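Long-range contact in endopolygalacturonase (Chondrostereum purpureum, PDB 1KCD), which probably hydrolyses the alpha-1,4 links between galacturonate units inside polygalacturonic acid chains, as a member of glycosyl hydrolase family 28: residues A229-T234 with S259-D264. Sequence-based numbering, arbitrary orientation.
With GTK (beta-D-galactofuranuronic acid), chain B; GTR (beta-D-galactopyranuronic acid), chain C.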
loop_
_atom_site.group_PDB
_atom_site.type_symbol
_atom_site.label_atom_id
_atom_site.label_comp_id
_atom_site.label_asym_id
_atom_site.label_seq_id
_atom_site.Cartn_x
_atom_site.Cartn_y
_atom_site.Cartn_z
ATOM N N ALA A 229 -14.442 3.588 -2.112
ATOM C CA ALA A 229 -14.668 3.963 -3.486
ATOM C C ALA A 229 -15.135 5.396 -3.532
ATOM O O ALA A 229 -15.970 5.830 -2.732
ATOM C CB ALA A 229 -15.717 3.081 -4.179
ATOM N N GLN A 230 -14.547 6.140 -4.495
ATOM C CA GLN A 230 -14.996 7.512 -4.682
ATOM C C GLN A 230 -16.489 7.545 -4.986
ATOM O O GLN A 230 -16.980 6.789 -5.837
ATOM C CB GLN A 230 -14.213 8.123 -5.873
ATOM C CG GLN A 230 -12.726 8.250 -5.514
ATOM C CD GLN A 230 -11.792 8.601 -6.642
ATOM O OE1 GLN A 230 -12.212 9.214 -7.633
ATOM N NE2 GLN A 230 -10.507 8.287 -6.489
ATOM N N ARG A 231 -17.209 8.436 -4.287
ATOM C CA ARG A 231 -18.664 8.540 -4.518
ATOM C C ARG A 231 -18.962 8.716 -5.968
ATOM O O ARG A 231 -19.987 8.218 -6.434
ATOM C CB ARG A 231 -19.147 9.763 -3.741
ATOM C CG ARG A 231 -20.644 9.994 -3.904
ATOM C CD ARG A 231 -21.059 11.249 -3.168
ATOM N NE ARG A 231 -21.128 11.076 -1.721
ATOM C CZ ARG A 231 -20.328 11.677 -0.846
ATOM N NH1 ARG A 231 -19.330 12.476 -1.222
ATOM N NH2 ARG A 231 -20.490 11.482 0.484
ATOM N N THR A 232 -18.127 9.461 -6.718
ATOM C CA THR A 232 -18.439 9.786 -8.104
ATOM C C THR A 232 -17.948 8.753 -9.119
ATOM O O THR A 232 -18.227 8.924 -10.311
ATOM C CB THR A 232 -17.806 11.123 -8.478
ATOM O OG1 THR A 232 -16.389 11.010 -8.210
ATOM C CG2 THR A 232 -18.401 12.246 -7.655
ATOM N N ALA A 233 -17.279 7.710 -8.657
ATOM C CA ALA A 233 -16.708 6.756 -9.629
ATOM C C ALA A 233 -17.750 5.958 -10.392
ATOM O O ALA A 233 -18.765 5.488 -9.839
ATOM C CB ALA A 233 -15.786 5.757 -8.870
ATOM N N THR A 234 -17.464 5.753 -11.680
ATOM C CA THR A 234 -18.336 4.892 -12.470
ATOM C C THR A 234 -17.455 3.891 -13.248
ATOM O O THR A 234 -16.229 4.024 -13.307
ATOM C CB THR A 234 -19.215 5.669 -13.463
ATOM O OG1 THR A 234 -18.358 6.488 -14.276
ATOM C CG2 THR A 234 -20.230 6.549 -12.760
ATOM N N SER A 259 -16.958 1.523 2.200
ATOM C CA SER A 259 -17.723 2.710 1.908
ATOM C C SER A 259 -17.572 3.174 0.474
ATOM O O SER A 259 -16.463 3.249 -0.075
ATOM C CB SER A 259 -17.202 3.840 2.822
ATOM O OG SER A 259 -17.739 5.086 2.453
ATOM N N GLN A 260 -18.729 3.540 -0.085
ATOM C CA GLN A 260 -18.788 4.111 -1.424
ATOM C C GLN A 260 -19.050 5.604 -1.363
ATOM O O GLN A 260 -19.506 6.217 -2.352
ATOM C CB GLN A 260 -19.829 3.365 -2.238
ATOM C CG GLN A 260 -19.300 1.973 -2.609
ATOM C CD GLN A 260 -20.368 1.009 -3.083
ATOM O OE1 GLN A 260 -21.536 1.099 -2.684
ATOM N NE2 GLN A 260 -19.994 0.024 -3.906
ATOM N N SER A 261 -18.682 6.234 -0.248
ATOM C CA SER A 261 -18.843 7.690 -0.069
ATOM C C SER A 261 -17.554 8.486 -0.151
ATOM O O SER A 261 -17.578 9.683 0.126
ATOM C CB SER A 261 -19.448 7.936 1.338
ATOM O OG SER A 261 -20.732 7.329 1.397
ATOM N N TYR A 262 -16.443 7.845 -0.472
ATOM C CA TYR A 262 -15.163 8.521 -0.364
ATOM C C TYR A 262 -15.180 9.795 -1.161
ATOM O O TYR A 262 -15.661 9.838 -2.319
ATOM C CB TYR A 262 -14.071 7.551 -0.863
ATOM C CG TYR A 262 -12.685 8.044 -0.449
ATOM C CD1 TYR A 262 -12.164 7.728 0.831
ATOM C CD2 TYR A 262 -11.916 8.777 -1.319
ATOM C CE1 TYR A 262 -10.900 8.156 1.221
ATOM C CE2 TYR A 262 -10.633 9.235 -0.944
ATOM C CZ TYR A 262 -10.158 8.922 0.326
ATOM O OH TYR A 262 -8.887 9.378 0.669
ATOM N N PRO A 263 -14.615 10.896 -0.684
ATOM C CA PRO A 263 -13.746 10.983 0.499
ATOM C C PRO A 263 -14.443 11.060 1.834
ATOM O O PRO A 263 -13.794 11.065 2.894
ATOM C CB PRO A 263 -13.007 12.309 0.197
ATOM C CG PRO A 263 -14.013 13.131 -0.525
ATOM C CD PRO A 263 -14.702 12.165 -1.470
ATOM N N ASP A 264 -15.755 11.073 1.923
ATOM C CA ASP A 264 -16.435 10.995 3.217
ATOM C C ASP A 264 -16.495 9.554 3.658
ATOM O O ASP A 264 -16.425 8.641 2.821
ATOM C CB ASP A 264 -17.858 11.502 3.066
ATOM C CG ASP A 264 -17.868 12.927 2.580
ATOM O OD1 ASP A 264 -17.212 13.722 3.278
ATOM O OD2 ASP A 264 -18.436 13.257 1.542
HETATM C C1 GTK B . -2.420 8.104 -1.864
HETATM O O1 GTK B . -2.130 8.288 -3.244
HETATM C C2 GTK B . -2.318 9.364 -1.051
HETATM O O2 GTK B . -2.203 8.994 0.343
HETATM C C3 GTK B . -3.735 9.960 -1.207
HETATM O O3 GTK B . -3.668 10.953 -2.221
HETATM C C4 GTK B . -4.589 8.801 -1.738
HETATM O O4 GTK B . -3.760 7.651 -1.827
HETATM C C5 GTK B . -5.901 8.553 -1.000
HETATM O O5 GTK B . -5.552 7.863 0.190
HETATM C C6 GTK B . -6.984 7.770 -1.679
HETATM O O6B GTK B . -7.484 8.347 -2.772
HETATM O O6A GTK B . -7.379 6.679 -1.312
HETATM C C1 GTR C . -6.204 11.771 4.914
HETATM C C2 GTR C . -5.298 12.285 3.766
HETATM C C3 GTR C . -5.966 12.017 2.529
HETATM C C4 GTR C . -6.205 10.462 2.273
HETATM C C5 GTR C . -6.959 9.998 3.539
HETATM C C6 GTR C . -7.132 8.487 3.508
HETATM O O1 GTR C . -5.530 11.936 6.144
HETATM O O2 GTR C . -5.144 13.728 3.946
HETATM O O3 GTR C . -5.132 12.460 1.390
HETATM O O4 GTR C . -4.926 9.767 2.145
HETATM O O5 GTR C . -6.237 10.347 4.733
HETATM O O6A GTR C . -6.523 7.729 4.294
HETATM O O6B GTR C . -7.914 8.037 2.655
HETATM O O HOH W 1 -18.826 4.757 -5.110
HETATM O O HOH W 2 -16.079 11.358 -4.991
#
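With CG opposite the backbone N (chi1 180°) and a bend at chi3, Arg231 reaches Asp264, where NH2 and NH1 both grip OD2 in a salt bridge, NH2 at 2.9 Å. OD2 lies in the guanidinium plane and receives NH2 on its anti lone pair; the carboxylate plane is turned 47° from that of the guanidinium. Ser261 O sits over one guanidinium face, while Gly267 O and Asn268 O take further N-H groups, a many-armed role that suits arginine. An alanine here would probably leave Asp264 without its positive mate and take one N-H donor each from Gly267 O and Asn268 O. The two segments lie on neighbouring coils of the right-handed parallel beta-helix: Ala229 N donates a hydrogen bond to Ser259 O, and Arg231 N donates nearly straight to Tyr262 O (2.9 Å). Small Ala229 fits the buried interior, its CB against Gln260 CG. Tyr262, whose CG also lies anti to its backbone N (chi1 -165°), extends its ring past Gln230 CG into the substrate cleft beside Arg226 and Lys228. A cis peptide joins it to Pro263, and its OH donates to O6B of the bound galactopyranuronic acid at 2.6 Å, a phenol suited to gripping a carboxylate.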